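Local coordinates for protein aminopeptidase (Aneurinibacillus sp. AM-1, PDB 5IB9) that probably cleaves amino-terminal residues from peptides as a zinc-dependent aminopeptidase of the M28 family, and is captured with an inhibitor in its active site, at residues A5-Q8 with I9-R12; Y19-I22 with Q23-Q27; G123-F127 with A128-R132; E367-H371 with T372-T376; A395-Q398 with A399-G403. One frame throughout, in Å; residues are numbered along the deposited sequence.

Interaction 1 of 5, residues A5-Q8 with I9-R12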
# COMPACT_ATOMS: atom_id res chain seq x y z
N ALA A 5 -13.73 -39.53 4.88
CA ALA A 5 -12.70 -38.55 4.49
C ALA A 5 -12.19 -37.75 5.68
O ALA A 5 -10.97 -37.49 5.75
CB ALA A 5 -13.24 -37.57 3.44
N ASP A 6 -13.07 -37.39 6.63
CA ASP A 6 -12.61 -36.63 7.80
C ASP A 6 -11.51 -37.37 8.53
O ASP A 6 -10.64 -36.73 9.11
CB ASP A 6 -13.69 -36.32 8.83
CG ASP A 6 -14.81 -35.44 8.29
OD1 ASP A 6 -14.63 -34.69 7.26
OD2 ASP A 6 -15.89 -35.46 8.96
N HIS A 7 -11.53 -38.73 8.49
CA HIS A 7 -10.53 -39.52 9.19
C HIS A 7 -9.08 -39.26 8.68
O HIS A 7 -8.12 -39.32 9.47
CB HIS A 7 -10.89 -41.03 9.11
CG HIS A 7 -12.00 -41.45 10.05
ND1 HIS A 7 -12.38 -42.78 10.22
CD2 HIS A 7 -12.81 -40.73 10.87
CE1 HIS A 7 -13.37 -42.85 11.09
NE2 HIS A 7 -13.67 -41.62 11.49
N GLN A 8 -8.96 -38.87 7.40
CA GLN A 8 -7.61 -38.52 6.85
C GLN A 8 -7.04 -37.31 7.59
O GLN A 8 -5.84 -37.21 7.79
CB GLN A 8 -7.69 -38.19 5.37
CG GLN A 8 -8.11 -39.37 4.50
CD GLN A 8 -7.10 -40.56 4.60
OE1 GLN A 8 -6.03 -40.46 5.17
NE2 GLN A 8 -7.50 -41.70 4.10
N ILE A 9 -7.91 -36.45 8.13
CA ILE A 9 -7.43 -35.30 8.91
C ILE A 9 -7.36 -35.62 10.42
O ILE A 9 -6.36 -35.44 11.05
CB ILE A 9 -8.42 -34.13 8.73
CG1 ILE A 9 -8.62 -33.76 7.22
CG2 ILE A 9 -8.06 -32.98 9.64
CD1 ILE A 9 -7.28 -33.34 6.60
N THR A 10 -8.44 -36.25 10.96
CA THR A 10 -8.50 -36.40 12.42
C THR A 10 -7.53 -37.45 12.98
O THR A 10 -7.20 -37.36 14.16
CB THR A 10 -9.96 -36.70 12.91
OG1 THR A 10 -10.38 -37.93 12.32
CG2 THR A 10 -10.93 -35.60 12.36
N LYS A 11 -7.13 -38.39 12.12
CA LYS A 11 -6.13 -39.33 12.63
C LYS A 11 -4.70 -38.77 12.66
O LYS A 11 -3.78 -39.38 13.23
CB LYS A 11 -6.08 -40.54 11.77
CG LYS A 11 -5.45 -40.39 10.38
CD LYS A 11 -5.46 -41.79 9.69
CE LYS A 11 -5.04 -41.76 8.28
NZ LYS A 11 -5.05 -43.17 7.73
N ARG A 12 -4.49 -37.62 12.05
CA ARG A 12 -3.18 -37.02 11.88
C ARG A 12 -2.97 -35.73 12.66
O ARG A 12 -1.83 -35.27 12.75
CB ARG A 12 -2.98 -36.67 10.39
CG ARG A 12 -2.98 -37.84 9.50
CD ARG A 12 -2.35 -37.45 8.17
NE ARG A 12 -1.93 -38.69 7.50
CZ ARG A 12 -2.76 -39.44 6.82
NH1 ARG A 12 -4.03 -39.13 6.68
NH2 ARG A 12 -2.33 -40.59 6.22

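Interaction 2 of 5, residues Y19-I22 with Q23-Q27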
# COMPACT_ATOMS: atom_id res chain seq x y z
N TYR A 19 1.18 -27.70 20.53
CA TYR A 19 1.62 -27.14 21.79
C TYR A 19 3.14 -26.72 21.72
O TYR A 19 3.47 -25.67 22.19
CB TYR A 19 1.47 -28.26 22.89
CG TYR A 19 1.77 -27.83 24.30
CD1 TYR A 19 0.83 -27.17 25.12
CD2 TYR A 19 3.07 -28.05 24.78
CE1 TYR A 19 1.19 -26.78 26.49
CE2 TYR A 19 3.44 -27.64 26.08
CZ TYR A 19 2.51 -27.01 26.89
OH TYR A 19 2.93 -26.63 28.18
N ASN A 20 3.92 -27.57 21.08
CA ASN A 20 5.40 -27.24 20.95
C ASN A 20 5.59 -25.94 20.13
O ASN A 20 6.47 -25.13 20.45
CB ASN A 20 6.12 -28.42 20.33
CG ASN A 20 6.26 -29.58 21.35
OD1 ASN A 20 5.98 -29.41 22.53
ND2 ASN A 20 6.59 -30.76 20.83
N THR A 21 4.79 -25.79 19.06
CA THR A 21 4.90 -24.50 18.40
C THR A 21 4.58 -23.31 19.26
O THR A 21 5.28 -22.28 19.28
CB THR A 21 3.88 -24.53 17.17
OG1 THR A 21 4.29 -25.48 16.20
CG2 THR A 21 3.74 -23.09 16.54
N ILE A 22 3.50 -23.41 20.07
CA ILE A 22 3.14 -22.27 20.97
C ILE A 22 4.26 -22.04 22.02
O ILE A 22 4.54 -20.89 22.36
CB ILE A 22 1.72 -22.46 21.67
CG1 ILE A 22 0.69 -22.63 20.51
CG2 ILE A 22 1.41 -21.37 22.59
CD1 ILE A 22 -0.73 -23.20 20.99
N GLN A 23 4.78 -23.14 22.54
CA GLN A 23 5.83 -23.05 23.57
C GLN A 23 7.01 -22.28 22.96
O GLN A 23 7.50 -21.34 23.63
CB GLN A 23 6.29 -24.45 23.89
CG GLN A 23 7.32 -24.47 25.05
CD GLN A 23 7.58 -25.93 25.47
OE1 GLN A 23 7.70 -26.85 24.64
NE2 GLN A 23 7.62 -26.15 26.77
N PHE A 24 7.38 -22.62 21.73
CA PHE A 24 8.52 -21.90 21.08
C PHE A 24 8.18 -20.41 20.95
O PHE A 24 8.98 -19.50 21.29
CB PHE A 24 8.95 -22.54 19.73
CG PHE A 24 10.06 -21.78 19.09
CD1 PHE A 24 11.39 -21.98 19.52
CD2 PHE A 24 9.75 -20.69 18.21
CE1 PHE A 24 12.41 -21.09 19.03
CE2 PHE A 24 10.74 -19.77 17.72
CZ PHE A 24 12.11 -20.07 18.15
N LEU A 25 7.01 -20.09 20.33
CA LEU A 25 6.70 -18.74 19.93
C LEU A 25 6.46 -17.77 21.10
O LEU A 25 6.70 -16.59 21.02
CB LEU A 25 5.47 -18.72 18.92
CG LEU A 25 5.85 -19.36 17.58
CD1 LEU A 25 4.50 -19.41 16.90
CD2 LEU A 25 6.81 -18.50 16.80
N SER A 26 5.91 -18.36 22.19
CA SER A 26 5.45 -17.50 23.27
C SER A 26 6.50 -17.37 24.40
O SER A 26 6.14 -16.98 25.53
CB SER A 26 4.10 -18.05 23.87
OG SER A 26 4.22 -19.34 24.42
N GLN A 27 7.78 -17.60 24.08
CA GLN A 27 8.83 -17.28 25.07
C GLN A 27 8.96 -15.79 25.34
O GLN A 27 9.57 -15.35 26.38
CB GLN A 27 10.18 -17.84 24.62
CG GLN A 27 10.21 -19.34 24.50
CD GLN A 27 11.50 -19.85 23.90
OE1 GLN A 27 12.48 -20.16 24.67
NE2 GLN A 27 11.55 -19.99 22.59
O HOH W 1 8.69 -26.04 21.88

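Interaction 3 of 5, residues G123-F127 with A128-R132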
# COMPACT_ATOMS: atom_id res chain seq x y z
N GLY A 123 -17.23 7.71 21.17
CA GLY A 123 -18.40 7.12 20.55
C GLY A 123 -18.60 7.49 19.11
O GLY A 123 -18.10 8.51 18.63
N ASN A 124 -19.33 6.62 18.40
CA ASN A 124 -19.81 6.87 17.02
C ASN A 124 -18.77 6.89 15.89
O ASN A 124 -18.95 6.18 14.91
CB ASN A 124 -20.65 8.14 16.91
CG ASN A 124 -22.00 8.03 17.58
OD1 ASN A 124 -22.99 8.55 17.06
ND2 ASN A 124 -22.06 7.37 18.75
N ILE A 125 -17.75 7.74 16.01
CA ILE A 125 -16.70 7.90 14.99
C ILE A 125 -15.32 7.47 15.53
O ILE A 125 -15.20 7.17 16.73
CB ILE A 125 -16.69 9.35 14.36
CG1 ILE A 125 -16.44 10.46 15.41
CG2 ILE A 125 -17.96 9.61 13.59
CD1 ILE A 125 -16.16 11.79 14.75
N SER A 126 -14.30 7.36 14.65
CA SER A 126 -13.00 6.77 15.07
C SER A 126 -12.31 7.77 15.98
O SER A 126 -12.54 8.99 15.77
CB SER A 126 -12.08 6.49 13.88
OG SER A 126 -11.93 7.62 13.05
N PHE A 127 -11.50 7.29 16.92
CA PHE A 127 -10.54 8.19 17.63
C PHE A 127 -9.78 9.09 16.67
O PHE A 127 -9.66 10.30 16.87
CB PHE A 127 -9.55 7.45 18.48
CG PHE A 127 -10.14 6.61 19.53
CD1 PHE A 127 -9.82 5.25 19.60
CD2 PHE A 127 -11.00 7.16 20.50
CE1 PHE A 127 -10.34 4.44 20.60
CE2 PHE A 127 -11.54 6.37 21.51
CZ PHE A 127 -11.22 5.00 21.57
N ALA A 128 -9.20 8.51 15.62
CA ALA A 128 -8.62 9.30 14.53
C ALA A 128 -9.43 10.49 14.02
O ALA A 128 -8.91 11.59 13.86
CB ALA A 128 -8.29 8.35 13.33
N ASP A 129 -10.71 10.28 13.69
CA ASP A 129 -11.49 11.38 13.14
C ASP A 129 -11.82 12.51 14.14
O ASP A 129 -11.79 13.67 13.79
CB ASP A 129 -12.78 10.86 12.54
CG ASP A 129 -12.62 10.43 11.07
OD1 ASP A 129 -13.61 9.83 10.58
OD2 ASP A 129 -11.55 10.70 10.43
N LYS A 130 -12.09 12.12 15.37
CA LYS A 130 -12.29 13.08 16.49
C LYS A 130 -11.08 13.95 16.60
O LYS A 130 -11.22 15.16 16.66
CB LYS A 130 -12.50 12.33 17.80
CG LYS A 130 -13.81 11.58 17.92
CD LYS A 130 -13.68 10.60 19.08
CE LYS A 130 -14.87 9.60 19.31
NZ LYS A 130 -16.17 10.31 19.58
N VAL A 131 -9.87 13.37 16.58
CA VAL A 131 -8.66 14.19 16.65
C VAL A 131 -8.53 15.12 15.42
O VAL A 131 -8.19 16.33 15.53
CB VAL A 131 -7.40 13.32 16.89
CG1 VAL A 131 -6.14 14.16 16.85
CG2 VAL A 131 -7.51 12.61 18.22
N ARG A 132 -8.71 14.57 14.22
CA ARG A 132 -8.58 15.41 13.03
C ARG A 132 -9.65 16.53 12.96
O ARG A 132 -9.35 17.67 12.62
CB ARG A 132 -8.63 14.55 11.75
CG ARG A 132 -7.31 13.89 11.36
CD ARG A 132 -7.48 13.18 10.00
NE ARG A 132 -8.37 12.04 10.16
CZ ARG A 132 -7.96 10.77 10.19
NH1 ARG A 132 -6.66 10.44 10.00
NH2 ARG A 132 -8.86 9.80 10.38
O HOH W 2 -14.61 7.78 11.82

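Interaction 4 of 5, residues E367-H371 with T372-T376. With ZN (zinc ion), chain B; BES (2-(3-amino-2-hydroxy-4-phenyl-butyrylamino)-4-methyl-pentanoic acid), chain H.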
# COMPACT_ATOMS: atom_id res chain seq x y z
N GLU A 367 -11.12 -15.28 26.48
CA GLU A 367 -10.57 -15.37 27.85
C GLU A 367 -10.22 -13.99 28.41
O GLU A 367 -10.09 -12.98 27.70
CB GLU A 367 -9.33 -16.22 27.74
CG GLU A 367 -8.23 -15.49 26.94
CD GLU A 367 -8.16 -15.97 25.52
OE1 GLU A 367 -9.19 -16.31 24.91
OE2 GLU A 367 -6.98 -16.13 25.02
N PRO A 368 -10.02 -13.91 29.74
CA PRO A 368 -9.62 -12.64 30.33
C PRO A 368 -8.19 -12.19 30.02
O PRO A 368 -7.85 -11.01 30.26
CB PRO A 368 -9.69 -12.93 31.83
CG PRO A 368 -10.53 -14.13 31.96
CD PRO A 368 -10.27 -14.96 30.71
N TRP A 369 -7.38 -13.11 29.45
CA TRP A 369 -5.92 -12.95 29.31
C TRP A 369 -5.51 -12.30 27.99
O TRP A 369 -4.35 -11.92 27.81
CB TRP A 369 -5.22 -14.29 29.46
CG TRP A 369 -5.83 -15.19 30.48
CD1 TRP A 369 -6.22 -16.47 30.31
CD2 TRP A 369 -6.12 -14.84 31.85
NE1 TRP A 369 -6.71 -17.00 31.48
CE2 TRP A 369 -6.68 -16.00 32.44
CE3 TRP A 369 -5.92 -13.68 32.61
CZ2 TRP A 369 -7.08 -16.05 33.78
CZ3 TRP A 369 -6.36 -13.70 33.95
CH2 TRP A 369 -6.93 -14.90 34.50
N TYR A 370 -6.51 -12.07 27.12
CA TYR A 370 -6.35 -11.46 25.86
C TYR A 370 -5.59 -10.10 25.93
O TYR A 370 -6.00 -9.25 26.68
CB TYR A 370 -7.82 -11.27 25.43
CG TYR A 370 -8.00 -10.41 24.24
CD1 TYR A 370 -7.40 -10.74 23.06
CD2 TYR A 370 -8.83 -9.29 24.28
CE1 TYR A 370 -7.57 -9.95 21.93
CE2 TYR A 370 -9.01 -8.49 23.16
CZ TYR A 370 -8.35 -8.83 21.99
OH TYR A 370 -8.52 -8.04 20.86
N HIS A 371 -4.47 -9.92 25.22
CA HIS A 371 -3.71 -8.69 25.16
C HIS A 371 -3.02 -8.35 26.48
O HIS A 371 -2.60 -7.23 26.63
CB HIS A 371 -4.51 -7.54 24.58
CG HIS A 371 -4.73 -7.66 23.08
ND1 HIS A 371 -5.33 -6.67 22.35
CD2 HIS A 371 -4.50 -8.70 22.23
CE1 HIS A 371 -5.41 -7.07 21.06
NE2 HIS A 371 -4.94 -8.30 20.99
N THR A 372 -2.82 -9.35 27.29
CA THR A 372 -2.14 -9.18 28.64
C THR A 372 -0.90 -10.01 28.76
O THR A 372 -0.73 -11.04 28.08
CB THR A 372 -3.09 -9.58 29.85
OG1 THR A 372 -3.09 -10.98 30.03
CG2 THR A 372 -4.49 -9.00 29.71
N PRO A 373 -0.05 -9.69 29.77
CA PRO A 373 1.04 -10.59 30.09
C PRO A 373 0.68 -12.03 30.50
O PRO A 373 1.53 -12.90 30.56
CB PRO A 373 1.79 -9.84 31.24
CG PRO A 373 1.30 -8.46 31.16
CD PRO A 373 -0.07 -8.43 30.57
N ASN A 374 -0.62 -12.27 30.77
CA ASN A 374 -1.10 -13.56 31.19
C ASN A 374 -1.57 -14.39 30.00
O ASN A 374 -2.00 -15.52 30.17
CB ASN A 374 -2.27 -13.35 32.16
CG ASN A 374 -1.77 -12.75 33.51
OD1 ASN A 374 -2.27 -11.75 33.96
ND2 ASN A 374 -0.73 -13.35 34.06
N ASP A 375 -1.36 -13.89 28.75
CA ASP A 375 -1.60 -14.74 27.58
C ASP A 375 -0.45 -15.71 27.33
O ASP A 375 0.41 -15.43 26.43
CB ASP A 375 -1.84 -13.84 26.37
CG ASP A 375 -2.18 -14.67 25.09
OD1 ASP A 375 -2.42 -15.85 25.24
OD2 ASP A 375 -2.18 -14.03 23.98
N THR A 376 -0.38 -16.78 28.11
CA THR A 376 0.82 -17.61 28.22
C THR A 376 0.50 -19.02 27.96
O THR A 376 -0.72 -19.39 27.91
CB THR A 376 1.47 -17.42 29.63
OG1 THR A 376 0.42 -17.61 30.58
CG2 THR A 376 1.92 -15.96 29.81
ZN ZN B . -4.85 -9.38 19.24
N2 BES H . -7.67 -11.69 17.91
C1 BES H . -7.91 -10.24 17.94
C6 BES H . -9.34 -9.99 17.45
C7 BES H . -10.49 -10.41 18.35
C8 BES H . -10.46 -10.27 19.76
C12 BES H . -11.65 -10.92 17.73
C9 BES H . -11.59 -10.65 20.53
C11 BES H . -12.79 -11.31 18.50
C10 BES H . -12.74 -11.17 19.90
C2 BES H . -6.89 -9.52 17.05
O2 BES H . -5.67 -10.15 17.47
C3 BES H . -6.91 -8.10 17.49
O3 BES H . -6.53 -7.84 18.62
N1 BES H . -7.42 -7.24 16.67
C4 BES H . -7.54 -5.84 17.09
C13 BES H . -8.16 -5.16 15.88
C14 BES H . -7.28 -5.19 14.63
C15 BES H . -8.05 -4.35 13.62
C16 BES H . -5.84 -4.71 14.83
C5 BES H . -8.55 -5.63 18.21
O1 BES H . -8.51 -4.55 18.88
O4 BES H . -9.43 -6.47 18.48
O HOH W 3 -5.07 -15.28 26.19
O HOH W 4 -2.41 -11.35 23.70

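Interaction 5 of 5, residues A395-Q398 with A399-G403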
# COMPACT_ATOMS: atom_id res chain seq x y z
N ALA A 395 -13.01 -29.21 7.16
CA ALA A 395 -13.74 -28.25 6.30
C ALA A 395 -12.92 -27.98 5.04
O ALA A 395 -13.49 -28.04 3.93
CB ALA A 395 -14.02 -26.91 7.02
N VAL A 396 -11.62 -27.75 5.22
CA VAL A 396 -10.78 -27.50 4.06
C VAL A 396 -10.71 -28.77 3.17
O VAL A 396 -10.84 -28.69 1.95
CB VAL A 396 -9.40 -27.08 4.48
CG1 VAL A 396 -8.36 -27.12 3.28
CG2 VAL A 396 -9.44 -25.64 5.12
N TYR A 397 -10.55 -29.92 3.82
CA TYR A 397 -10.38 -31.13 2.99
C TYR A 397 -11.66 -31.54 2.34
O TYR A 397 -11.65 -32.24 1.31
CB TYR A 397 -9.94 -32.24 3.94
CG TYR A 397 -9.53 -33.52 3.26
CD1 TYR A 397 -8.45 -33.51 2.38
CD2 TYR A 397 -10.17 -34.68 3.56
CE1 TYR A 397 -7.97 -34.74 1.79
CE2 TYR A 397 -9.72 -35.89 2.95
CZ TYR A 397 -8.68 -35.90 2.08
OH TYR A 397 -8.28 -37.16 1.48
N GLN A 398 -12.83 -31.13 2.88
CA GLN A 398 -14.07 -31.43 2.18
C GLN A 398 -13.98 -30.87 0.72
O GLN A 398 -14.49 -31.46 -0.22
CB GLN A 398 -15.26 -30.80 2.86
CG GLN A 398 -16.67 -31.07 2.18
CD GLN A 398 -17.82 -30.92 3.12
OE1 GLN A 398 -17.65 -30.95 4.37
NE2 GLN A 398 -19.02 -30.72 2.57
N ALA A 399 -13.35 -29.69 0.56
CA ALA A 399 -13.13 -29.14 -0.81
C ALA A 399 -11.81 -29.67 -1.36
O ALA A 399 -11.79 -30.09 -2.59
CB ALA A 399 -13.10 -27.55 -0.74
N ALA A 400 -10.72 -29.80 -0.60
CA ALA A 400 -9.42 -30.04 -1.22
C ALA A 400 -9.24 -31.51 -1.59
O ALA A 400 -8.33 -31.85 -2.39
CB ALA A 400 -8.26 -29.62 -0.35
N ARG A 401 -10.01 -32.42 -0.96
CA ARG A 401 -9.82 -33.89 -1.36
C ARG A 401 -10.17 -34.08 -2.83
O ARG A 401 -10.97 -33.42 -3.43
CB ARG A 401 -10.71 -34.77 -0.47
CG ARG A 401 -12.21 -34.60 -0.76
CD ARG A 401 -12.84 -35.27 0.52
NE ARG A 401 -13.88 -36.18 0.14
CZ ARG A 401 -15.17 -35.91 0.21
NH1 ARG A 401 -15.59 -34.74 0.67
NH2 ARG A 401 -16.06 -36.81 -0.19
N PRO A 402 -9.59 -35.10 -3.49
CA PRO A 402 -9.89 -35.23 -4.89
C PRO A 402 -11.40 -35.51 -5.10
O PRO A 402 -12.01 -36.33 -4.37
CB PRO A 402 -9.04 -36.43 -5.29
CG PRO A 402 -7.86 -36.46 -4.25
CD PRO A 402 -8.53 -35.99 -2.98
N GLY A 403 -11.95 -34.91 -6.13
CA GLY A 403 -13.32 -35.05 -6.53
C GLY A 403 -14.11 -33.76 -6.39
O GLY A 403 -13.63 -32.79 -5.77
O HOH W 5 -14.03 -32.17 -2.86

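Interaction 1 of 5, residues A5-Q8 with I9-R12
D6 O takes two backbone donors at once, the N of T10 at 2.9 Å within its carbonyl plane and the N of I9 from well above that plane, while K11 N bonds to H7 O at 3.0 Å, so the first turn of the modelled chain winds as a short helix. The side-chain part of the contact falls to Q8 and R12, which run alongside each other in the same direction. R12 NH1 bonds to Q8 OE1 at 2.8 Å, nearly straight, and to Q8 O at 2.9 Å, where it sits on a lone pair. One nitrogen thus grips both the amide and the backbone carbonyl of a single residue. The bend of the glutamine chain at its second torsion (chi2 -61°) brings OE1 round beside the arginine, and the amide and guanidinium planes lie 19° apart. The same oxygen has K11 CE at 3.5 Å. This short N-terminal helix, 6-10, lies against helix 382-400: I9 and D6 reach S394, T10 reaches D390, a zinc ligand, and D6 OD2 forms a salt bridge with R333. A leucine in place of R12 lacks the nitrogen that makes both bonds, and Q8 OE1 would probably be left without this mate and set free to turn. K11 packs by its carbons instead, CG resting 3.0 Å from H7 O.

Interaction 2 of 5, residues Y19-I22 with Q23-Q27
S26 and I22 meet where helix 15-25 finishes, and their hydrogen bonds finish a ladder of backbone links that also joins Q23 N to Y19 O and L25 N to T21 O. I22 O receives S26 N at 2.9 Å and S26 OG at 2.6 Å, the two donors arriving from opposite faces of the carbonyl plane. The serine can do this because its OG lies between its own backbone N and carbonyl carbon (chi1 61°), folded back over the last turn. A further side-chain bond follows just beyond, with Q27 NE2 giving to F24 O at 2.9 Å, in plane and on a lone pair.

Water supplies the next kind of link. One molecule donates to N20 O at 2.8 Å and to Q23 OE1 at 3.0 Å, tying the glutamine amide to the turn before it. The N20 and Q23 side chains run side by side, their amide planes 11° apart.

Apolar packing occupies another side, with T21 CG2 3.8 Å from L25 CD1. T21 and L25 both reach Y43 of helix 35-50, whereas I22 turns to A246 and L385, and F24 stacks on Y43.

Chemically, the helix divides its faces: methyl groups and rings meet neighbouring helices, amides and water occupy another side, and a hydroxyl doubles the bonding of the carbonyl at the final turn.

Interaction 3 of 5, residues G123-F127 with A128-R132
K130 NZ bonds to G123 O at 2.8 Å, in the carbonyl plane and on a lone pair. The lysine runs out extended and turns only at its last torsion (chi4 -59°), which brings the ammonium to the G123 carbonyl; there it also serves Q121 O and L102 O. G123 O takes I125 N as well. A methionine here would lack the ammonium and would probably leave these three carbonyl oxygens without their common donor, the G123 end of the loop being less firmly held.

Capping bonds form the second group. S126 is the N-cap of helix 127-136 in the PA domain, its OG accepting from D129 N at 3.0 Å. In a full capping box S126 N would donate directly to the D129 carboxylate; here a water bridges the two, accepting from S126 N at 2.9 Å and donating to D129 OD1 at 2.6 Å.

Apolar contact is slighter. I125 crosses the lysine with CG1 3.8 Å from K130 CG, and the F127 ring meets F85.

Charge pairing runs along the helix: R132 NH2 meets D129 OD2 at 2.8 Å, the carboxylate being approached from above its plane, while R132 NH1 continues to D160.

Interaction 4 of 5, residues E367-H371 with T372-T376
W369 can be followed outward from its CB, which lies 3.5 Å from N374 O. At the next level the indole CE3 meets N374 CB at 3.7 Å, ring and amide standing 75° apart. The indole also makes a cation-pi contact with K379, and on its five-membered ring NE1 bonds to D307 OD2.

The backbone oxygen of W369 is gripped twice from one face of its plane, by T372 N at 3.0 Å and T372 OG1 at 2.7 Å. That threonine oxygen stands between its own N and carbonyl carbon (chi1 82°), close enough to accept from N374 N at 2.9 Å as well, which makes an ST turn. So one hydroxyl joins the type II turn 369-372 to the type I turn 372-375.

The braced loop presents H371 NE2 to a zinc ion at 2.1 Å, beside the inhibitor oxygen O2, with D240 and E273 completing the protein ligands. Y370 lays a ring face against the inhibitor's phenyl group. D375 acts from the second shell: its OD2 takes a bond from D240 N, and a water donating to OD2 at 2.7 Å receives H371 N.

The whole loop runs between strand 358-364 and helix 382-400, and D375, bonded also to N239 N, ties it to the start of helix 238-256.

Interaction 5 of 5, residues A395-Q398 with A399-G403
The C-terminal end of helix 382-400 is where Y397 and R401, one turn apart, meet by a CH-pi contact. R401 CB stands 3.5 Å from the centroid of the Y397 ring, only 15° off its normal, and so rests over the face. With CG anti to the backbone N (chi1 -172°), the tyrosine ring is placed against R401 CB, while the arginine starts from a less usual position, with CG between N and the carbonyl carbon (chi1 70°). From there the arginine chain runs alongside Q398, bent at its third torsion: CG lies 3.2 Å from Y397 O, and the tyrosine and arginine side chains cross at about a right angle.

The backbone closes in the same place. R401 N bonds to Y397 O at 2.8 Å, and A400 N bonds to V396 O at 2.8 Å, with A399 N adding a weak link to that oxygen. R401 then leaves helical angles. Beyond it G403 adopts a backbone that calls for glycine, and a water near the turn lies 2.8 Å from Q398 O and 3.0 Å from G403 O.

Q398 is extended, its OE1 bonded to R333 and its NE2 to V406 O. V396 and A400 pack lightly on each other, CG1 to CB 4.4 Å, and both touch L264 of strand 263-269; A399 reaches I295.

The chemistry implies a division of labour: the arginine's own carbons, rather than its charge, pack on the tyrosine, while the buried amide of Q398 is satisfied at both ends by partners outside the helix.

From the N terminus, the five contacts come in series; none nests within or crosses another, and each is local, closing one helical turn or a few tight turns. Interaction 1 shapes helix 6-10 and interaction 2 the end of helix 15-25, about 24 Å apart between centres. Interaction 3 starts a helix of the PA domain, far across the molecule from interactions 1, 2 and 5. Interaction 4 holds the zinc-binding loop, with nearest atoms about 5 Å from interaction 2. Interaction 5 ends helix 382-400 and touches interaction 1, where A5, Q8 and I9 pack on Y397. R333 bonds to both D6 and Q398 where the N-terminal helix meets the end of helix 382-400.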